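PDB 7MX5: Tol-Pal system protein TolB from Acinetobacter baumannii, which is the periplasmic protein of the Tol-Pal system, which probably helps the outer membrane invaginate during cell division and maintains its integrity. Local coordinates for residues Tyr87-Val92 and Gln123-Ile128; Leu36-Arg41 and Ala113-Ser118; Tyr186-Thr191 and Ala195-Asp200. All blocks are in the same frame, centred on the assembly; numbering follows the deposited sequence.

Contact 1: Tyr87-Val92 and Gln123-Ile128; sequences YQLYDV and QALTGI
Leu89 reaches from its strand to the helix turn of Ala124 and Leu125, and one methyl, CD2, does all the touching. Its CG stands anti to the backbone N (chi1 176°), which carries the isobutyl group out from the sheet toward the helix. There CD2 meets two neighbours. Ala124, whose CB points toward the strand, places that CB 3.8 Å from Leu89 CD2. Leu125 does not aim its CB at the strand, but the end of its side chain comes nearer, with CG 4.0 Å from Leu89 CD2. The methyl CD2 of Leu125 is equally near. The two leucine side chains run at a slant to each other rather than side by side. This is the helix-on-sheet packing of the TolB amino-terminal domain. The last turns of helix 110-126 rest on a face of the mixed sheet that holds strand 83-91. The same patch continues on both neighbouring strands: Leu89 also touches Leu99 and Val72, Ala124 touches Leu99, and Leu125 touches Tyr70. Ile121, one turn earlier in the helix, packs on Leu89 too. No hydrogen bond crosses between the segments, and the contact is purely apolar. Just beyond it the helix ends. Gly127 turns to positive phi, its N still bonded to Gln123 O, and Thr126 OG1 accepts from Ile128 N at 3.0 Å in an ST turn.

Contact 2: Leu36-Arg41 and Ala113-Ser118; sequences LNRSGR and AGHMVS
The backbones of Leu36-Arg41, from helix 29-37 into the following turn, and Ala113-Ser118, within helix 110-126, come closest at Leu36 and Ser118, whose CA atoms are 6.5 Å apart. Two side-chain pairs bridge the gap. In the first, Leu36 CD2 lies 4.2 Å from Ser118 CB, a loose packing touch; Leu36 also packs on Ile121, about one turn beyond Ser118 on helix 110-126. In the second, Arg38 sends its guanidinium to the ring of His115. Its chain is extended from CG to NE, after a first torsion that sets CG between the backbone N and the carbonyl carbon (chi1 74°). Arg38 NH2 ends 3.4 Å from His115 CE1. The carbon meets the guanidinium at its edge, near its plane, and the two planes stand almost perpendicular, at 88°. This is a packing contact, and no hydrogen bond joins the two residues. What pairs them is Asp35, just before the first segment: OD1 forms a salt bridge with Arg38 NH2, while OD2 is hydrogen-bonded to His115 ND1. Ser118 OG donates to Gly114 O at 2.7 Å and is also hydrogen-bonded to Asp35 OD2; if Asp35 is ionised, the hydroxyl would have to share its single proton between the two. The Gly114 carbonyl takes the Ser118 N-H from the opposite face of its plane. The contact joins helix 29-37 and its following turn to helix 110-126, with the Asp35 carboxylate linking Arg38, His115 and Ser118. Arg38 NH1 is hydrogen-bonded to Thr157 OG1, just after strand 150-156 of a propeller blade, so the cluster also reaches toward the propeller. The four touching residues are all buried, so the positive charge of Arg38 is probably balanced mainly by Asp35, and the same carboxylate would tend to hold the imidazole in its orientation.

Contact 3: Tyr186-Thr191 and Ala195-Asp200; sequences YVSFET and AIYLQD
The ring of Tyr186 has Tyr197 CB over one face, 4.0 Å from its centroid, in a CH-pi contact. At its edge, near the ring plane, lie Gln199 OE1 and Ser188 CB. The Tyr197 ring is nearly parallel to it, with planes at 19°, but is slid so far that the two barely overlap. Ser188 CB and a Glu190 carboxylate oxygen approach the Tyr197 ring obliquely. These groups lie on one side of a beta hairpin formed by strands 183-188 and 195-200, the middle two strands of a four-stranded antiparallel blade of the beta-propeller. Tyr186-Tyr197 and Ser188-Ala195 are hydrogen-bonded pairs. The most nearly straight of their four bonds runs from Ser188 N to Ala195 O (3.0 Å, 170° at the hydrogen). Between them Val187 and Ile196 form a non-hydrogen-bonded pair. Their side chains point to the other face, where Val187 CG2 touches Ile196 CG1 at 3.8 Å and strand 215-221 of the next blade packs on both. On the tyrosine side Arg206 forms a cation-pi interaction with Tyr197 and a salt bridge with Glu190. Ser188 OG is directed away from its own backbone N, toward Glu190. It accepts from Glu190 N, which makes an ST turn, and donates to Glu190 OE1. A water binds Tyr197 OH and, weakly, Thr191 OG1. Tyr186 OH donates to Gln199 OE1 at 2.7 Å, and the bond meets the amide C=O almost head-on, at 175°.

Contacts 1 and 2 share helix 110-126 in the amino-terminal domain. Their centres are 11 Å apart, and their segments alternate along the chain. Contact 1 sets the end of this helix against the sheet; contact 2 sets an earlier part against helix 29-37 and the turn after it. They touch directly: Tyr87 CE1 of contact 1 lies 3.6 Å from Val117 CG2 of contact 2, and Thr126 CG2 lies 3.5 Å from Arg41 NE. Contact 3 belongs to the propeller, later in the chain and on the opposite side of the chain's centre from contacts 1 and 2. Its nearest atoms are about 20 Å from contact 2 and about 27 Å from contact 1, and it touches neither.

Contact 1: Tyr87-Val92 and Gln123-Ile128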
# COMPACT_ATOMS: atom_id res chain seq x y z
N TYR A 87 -7.32 7.46 -25.45
CA TYR A 87 -8.29 7.93 -24.48
C TYR A 87 -8.11 9.42 -24.22
O TYR A 87 -7.02 9.98 -24.41
CB TYR A 87 -8.17 7.15 -23.15
CG TYR A 87 -6.86 7.34 -22.43
CD1 TYR A 87 -5.75 6.57 -22.74
CD2 TYR A 87 -6.73 8.28 -21.41
CE1 TYR A 87 -4.55 6.73 -22.08
CE2 TYR A 87 -5.54 8.46 -20.74
CZ TYR A 87 -4.45 7.68 -21.08
OH TYR A 87 -3.26 7.84 -20.42
N GLN A 88 -9.20 10.06 -23.80
CA GLN A 88 -9.20 11.48 -23.51
C GLN A 88 -9.93 11.74 -22.19
O GLN A 88 -10.76 10.94 -21.75
CB GLN A 88 -9.87 12.29 -24.63
CG GLN A 88 -9.20 12.17 -25.98
CD GLN A 88 -9.97 12.88 -27.08
OE1 GLN A 88 -11.20 12.77 -27.16
NE2 GLN A 88 -9.26 13.61 -27.92
N LEU A 89 -9.60 12.87 -21.57
CA LEU A 89 -10.28 13.35 -20.38
C LEU A 89 -10.71 14.78 -20.64
O LEU A 89 -9.87 15.65 -20.88
CB LEU A 89 -9.37 13.28 -19.15
CG LEU A 89 -9.93 13.85 -17.84
CD1 LEU A 89 -11.30 13.26 -17.53
CD2 LEU A 89 -8.97 13.62 -16.69
N TYR A 90 -12.02 15.02 -20.61
CA TYR A 90 -12.59 16.31 -21.00
C TYR A 90 -13.12 17.04 -19.77
O TYR A 90 -13.98 16.51 -19.06
CB TYR A 90 -13.70 16.12 -22.03
CG TYR A 90 -14.13 17.40 -22.70
CD1 TYR A 90 -13.37 17.96 -23.72
CD2 TYR A 90 -15.29 18.06 -22.30
CE1 TYR A 90 -13.76 19.14 -24.33
CE2 TYR A 90 -15.68 19.24 -22.91
CZ TYR A 90 -14.91 19.77 -23.92
OH TYR A 90 -15.30 20.94 -24.53
N ASP A 91 -12.61 18.25 -19.55
CA ASP A 91 -13.17 19.15 -18.54
C ASP A 91 -14.35 19.89 -19.16
O ASP A 91 -14.18 20.61 -20.15
CB ASP A 91 -12.10 20.12 -18.06
CG ASP A 91 -12.54 20.94 -16.85
OD1 ASP A 91 -13.62 21.56 -16.90
OD2 ASP A 91 -11.79 20.96 -15.85
N VAL A 92 -15.54 19.71 -18.58
CA VAL A 92 -16.74 20.26 -19.19
C VAL A 92 -16.87 21.75 -18.90
O VAL A 92 -17.19 22.54 -19.79
CB VAL A 92 -17.98 19.48 -18.71
CG1 VAL A 92 -19.23 20.34 -18.79
CG2 VAL A 92 -18.14 18.21 -19.54
N GLN A 123 -4.33 11.81 -11.79
CA GLN A 123 -3.33 12.87 -11.71
C GLN A 123 -3.80 14.14 -12.41
O GLN A 123 -3.49 15.25 -11.97
CB GLN A 123 -2.01 12.38 -12.32
CG GLN A 123 -0.83 13.31 -12.09
CD GLN A 123 0.48 12.68 -12.49
OE1 GLN A 123 0.76 12.49 -13.68
NE2 GLN A 123 1.31 12.34 -11.51
N ALA A 124 -4.55 14.00 -13.50
CA ALA A 124 -5.03 15.16 -14.23
C ALA A 124 -6.11 15.92 -13.47
O ALA A 124 -6.33 17.10 -13.74
CB ALA A 124 -5.56 14.75 -15.60
N LEU A 125 -6.78 15.27 -12.52
CA LEU A 125 -7.86 15.90 -11.77
C LEU A 125 -7.45 16.39 -10.39
O LEU A 125 -8.05 17.33 -9.88
CB LEU A 125 -9.03 14.92 -11.62
CG LEU A 125 -9.74 14.51 -12.91
CD1 LEU A 125 -10.78 13.45 -12.63
CD2 LEU A 125 -10.37 15.72 -13.58
N THR A 126 -6.43 15.77 -9.78
CA THR A 126 -5.99 16.15 -8.45
C THR A 126 -4.56 16.65 -8.39
O THR A 126 -4.19 17.28 -7.39
CB THR A 126 -6.12 14.96 -7.48
OG1 THR A 126 -4.97 14.10 -7.62
CG2 THR A 126 -7.38 14.16 -7.78
N GLY A 127 -3.75 16.41 -9.42
CA GLY A 127 -2.34 16.75 -9.35
C GLY A 127 -1.51 15.80 -8.52
O GLY A 127 -0.35 16.12 -8.21
N ILE A 128 -2.06 14.65 -8.14
CA ILE A 128 -1.38 13.67 -7.30
C ILE A 128 -1.21 12.40 -8.13
O ILE A 128 -2.15 11.99 -8.80
CB ILE A 128 -2.15 13.37 -6.01
CG1 ILE A 128 -2.31 14.64 -5.18
CG2 ILE A 128 -1.45 12.29 -5.20
CD1 ILE A 128 -3.32 14.51 -4.05

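Contact 2: Leu36-Arg41 and Ala113-Ser118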
# COMPACT_ATOMS: atom_id res chain seq x y z
N LEU A 36 -11.73 4.38 -10.92
CA LEU A 36 -12.18 5.72 -10.56
C LEU A 36 -13.16 5.69 -9.39
O LEU A 36 -13.19 6.62 -8.58
CB LEU A 36 -12.81 6.41 -11.77
CG LEU A 36 -11.86 6.74 -12.92
CD1 LEU A 36 -12.46 7.81 -13.83
CD2 LEU A 36 -10.50 7.18 -12.40
N ASN A 37 -13.97 4.63 -9.30
CA ASN A 37 -14.90 4.49 -8.18
C ASN A 37 -14.22 4.04 -6.90
O ASN A 37 -14.85 4.10 -5.84
CB ASN A 37 -16.02 3.52 -8.55
CG ASN A 37 -17.20 4.20 -9.21
OD1 ASN A 37 -17.89 5.01 -8.58
ND2 ASN A 37 -17.44 3.89 -10.47
N ARG A 38 -12.97 3.60 -6.96
CA ARG A 38 -12.20 3.25 -5.77
C ARG A 38 -11.06 4.23 -5.52
O ARG A 38 -10.13 3.92 -4.77
CB ARG A 38 -11.69 1.81 -5.85
CG ARG A 38 -10.53 1.58 -6.81
CD ARG A 38 -9.95 0.18 -6.60
NE ARG A 38 -9.10 -0.24 -7.71
CZ ARG A 38 -7.78 -0.21 -7.70
NH1 ARG A 38 -7.10 0.23 -6.65
NH2 ARG A 38 -7.11 -0.63 -8.77
N SER A 39 -11.12 5.41 -6.13
CA SER A 39 -10.09 6.43 -5.96
C SER A 39 -10.18 7.17 -4.63
O SER A 39 -9.23 7.86 -4.26
CB SER A 39 -10.17 7.45 -7.10
OG SER A 39 -11.35 8.24 -6.99
N GLY A 40 -11.29 7.04 -3.91
CA GLY A 40 -11.49 7.79 -2.69
C GLY A 40 -11.78 9.26 -2.88
O GLY A 40 -11.98 9.97 -1.89
N ARG A 41 -11.80 9.75 -4.13
CA ARG A 41 -12.03 11.15 -4.42
C ARG A 41 -13.06 11.39 -5.51
O ARG A 41 -13.45 12.54 -5.72
CB ARG A 41 -10.72 11.84 -4.82
CG ARG A 41 -9.94 12.44 -3.67
CD ARG A 41 -9.04 13.56 -4.15
NE ARG A 41 -9.69 14.39 -5.16
CZ ARG A 41 -9.45 15.67 -5.35
NH1 ARG A 41 -8.56 16.32 -4.62
NH2 ARG A 41 -10.11 16.33 -6.30
N ALA A 113 -3.13 -1.86 -18.15
CA ALA A 113 -3.43 -0.72 -19.01
C ALA A 113 -4.56 0.13 -18.43
O ALA A 113 -4.50 1.36 -18.47
CB ALA A 113 -3.78 -1.20 -20.42
N GLY A 114 -5.59 -0.52 -17.89
CA GLY A 114 -6.67 0.22 -17.27
C GLY A 114 -6.21 0.99 -16.04
O GLY A 114 -6.66 2.11 -15.79
N HIS A 115 -5.31 0.39 -15.26
CA HIS A 115 -4.77 1.09 -14.10
C HIS A 115 -3.89 2.26 -14.51
O HIS A 115 -3.83 3.27 -13.80
CB HIS A 115 -3.98 0.11 -13.22
CG HIS A 115 -4.82 -0.98 -12.63
ND1 HIS A 115 -6.17 -0.83 -12.38
CD2 HIS A 115 -4.50 -2.24 -12.25
CE1 HIS A 115 -6.64 -1.95 -11.87
NE2 HIS A 115 -5.65 -2.82 -11.77
N MET A 116 -3.21 2.16 -15.66
CA MET A 116 -2.42 3.28 -16.16
C MET A 116 -3.32 4.42 -16.61
O MET A 116 -3.06 5.59 -16.30
CB MET A 116 -1.52 2.82 -17.30
CG MET A 116 -0.32 2.00 -16.86
SD MET A 116 0.23 0.85 -18.13
CE MET A 116 1.77 1.61 -18.65
N VAL A 117 -4.38 4.10 -17.36
CA VAL A 117 -5.33 5.13 -17.79
C VAL A 117 -5.96 5.80 -16.58
O VAL A 117 -6.08 7.03 -16.52
CB VAL A 117 -6.40 4.51 -18.71
CG1 VAL A 117 -7.49 5.53 -19.02
CG2 VAL A 117 -5.75 4.01 -20.00
N SER A 118 -6.37 5.01 -15.58
CA SER A 118 -6.96 5.57 -14.38
C SER A 118 -5.95 6.39 -13.58
O SER A 118 -6.32 7.39 -12.96
CB SER A 118 -7.53 4.45 -13.51
OG SER A 118 -8.36 3.59 -14.27

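Contact 3: Tyr186-Thr191 and Ala195-Asp200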
# COMPACT_ATOMS: atom_id res chain seq x y z
N TYR A 186 11.66 -10.89 3.61
CA TYR A 186 10.69 -11.49 4.51
C TYR A 186 11.43 -12.35 5.53
O TYR A 186 12.59 -12.73 5.32
CB TYR A 186 9.66 -12.33 3.75
CG TYR A 186 10.28 -13.36 2.83
CD1 TYR A 186 10.57 -14.64 3.29
CD2 TYR A 186 10.58 -13.05 1.51
CE1 TYR A 186 11.14 -15.58 2.45
CE2 TYR A 186 11.15 -13.99 0.67
CZ TYR A 186 11.43 -15.25 1.15
OH TYR A 186 11.99 -16.19 0.32
N VAL A 187 10.75 -12.64 6.63
CA VAL A 187 11.27 -13.52 7.67
C VAL A 187 10.59 -14.87 7.51
O VAL A 187 9.36 -14.96 7.53
CB VAL A 187 11.02 -12.94 9.07
CG1 VAL A 187 11.66 -13.83 10.13
CG2 VAL A 187 11.56 -11.53 9.15
N SER A 188 11.39 -15.92 7.34
CA SER A 188 10.88 -17.26 7.10
C SER A 188 11.36 -18.21 8.18
O SER A 188 12.49 -18.10 8.66
CB SER A 188 11.31 -17.78 5.72
OG SER A 188 10.88 -19.12 5.52
N PHE A 189 10.48 -19.14 8.57
CA PHE A 189 10.82 -20.19 9.51
C PHE A 189 10.78 -21.57 8.86
O PHE A 189 10.66 -22.58 9.56
CB PHE A 189 9.87 -20.16 10.72
CG PHE A 189 10.04 -18.94 11.59
CD1 PHE A 189 9.61 -17.70 11.17
CD2 PHE A 189 10.63 -19.05 12.84
CE1 PHE A 189 9.76 -16.58 11.98
CE2 PHE A 189 10.78 -17.94 13.66
CZ PHE A 189 10.35 -16.71 13.22
N GLU A 190 10.86 -21.63 7.52
CA GLU A 190 10.84 -22.91 6.82
C GLU A 190 11.90 -23.86 7.37
O GLU A 190 11.69 -25.08 7.41
CB GLU A 190 11.02 -22.70 5.32
CG GLU A 190 12.40 -22.25 4.88
CD GLU A 190 12.40 -21.60 3.51
OE1 GLU A 190 11.87 -20.48 3.38
OE2 GLU A 190 12.94 -22.21 2.57
N THR A 191 13.04 -23.32 7.79
CA THR A 191 13.94 -23.99 8.71
C THR A 191 13.73 -23.38 10.09
O THR A 191 13.47 -22.18 10.20
CB THR A 191 15.40 -23.85 8.28
OG1 THR A 191 15.94 -22.63 8.79
CG2 THR A 191 15.51 -23.86 6.76
N ALA A 195 15.15 -16.64 9.52
CA ALA A 195 16.11 -16.11 8.56
C ALA A 195 15.43 -15.04 7.72
O ALA A 195 14.30 -15.23 7.25
CB ALA A 195 16.67 -17.22 7.67
N ILE A 196 16.12 -13.93 7.52
CA ILE A 196 15.65 -12.87 6.64
C ILE A 196 16.18 -13.15 5.24
O ILE A 196 17.40 -13.14 5.01
CB ILE A 196 16.09 -11.48 7.13
CG1 ILE A 196 15.30 -11.09 8.38
CG2 ILE A 196 15.91 -10.44 6.04
CD1 ILE A 196 15.74 -9.77 8.99
N TYR A 197 15.28 -13.41 4.30
CA TYR A 197 15.63 -13.68 2.92
C TYR A 197 15.43 -12.43 2.07
O TYR A 197 14.63 -11.56 2.41
CB TYR A 197 14.80 -14.83 2.36
CG TYR A 197 15.09 -16.18 2.98
CD1 TYR A 197 14.45 -16.58 4.14
CD2 TYR A 197 16.00 -17.05 2.40
CE1 TYR A 197 14.70 -17.81 4.72
CE2 TYR A 197 16.26 -18.29 2.97
CZ TYR A 197 15.61 -18.66 4.12
OH TYR A 197 15.87 -19.89 4.69
N LEU A 198 16.17 -12.34 0.97
CA LEU A 198 16.03 -11.27 -0.00
C LEU A 198 15.78 -11.90 -1.36
O LEU A 198 16.67 -12.56 -1.91
CB LEU A 198 17.26 -10.37 -0.03
CG LEU A 198 17.09 -9.05 -0.78
CD1 LEU A 198 15.82 -8.33 -0.32
CD2 LEU A 198 18.31 -8.16 -0.60
N GLN A 199 14.58 -11.70 -1.90
CA GLN A 199 14.12 -12.41 -3.09
C GLN A 199 14.07 -11.47 -4.28
O GLN A 199 13.34 -10.47 -4.26
CB GLN A 199 12.75 -13.04 -2.84
CG GLN A 199 12.27 -13.95 -3.95
CD GLN A 199 11.53 -15.16 -3.42
OE1 GLN A 199 11.70 -15.55 -2.27
NE2 GLN A 199 10.71 -15.77 -4.27
N ASP A 200 14.84 -11.79 -5.32
CA ASP A 200 14.77 -11.05 -6.57
C ASP A 200 13.48 -11.42 -7.30
O ASP A 200 13.28 -12.57 -7.68
CB ASP A 200 15.99 -11.38 -7.43
CG ASP A 200 16.11 -10.50 -8.67
OD1 ASP A 200 15.12 -10.37 -9.42
OD2 ASP A 200 17.20 -9.92 -8.88
O HOH W 1 17.76 -20.69 6.71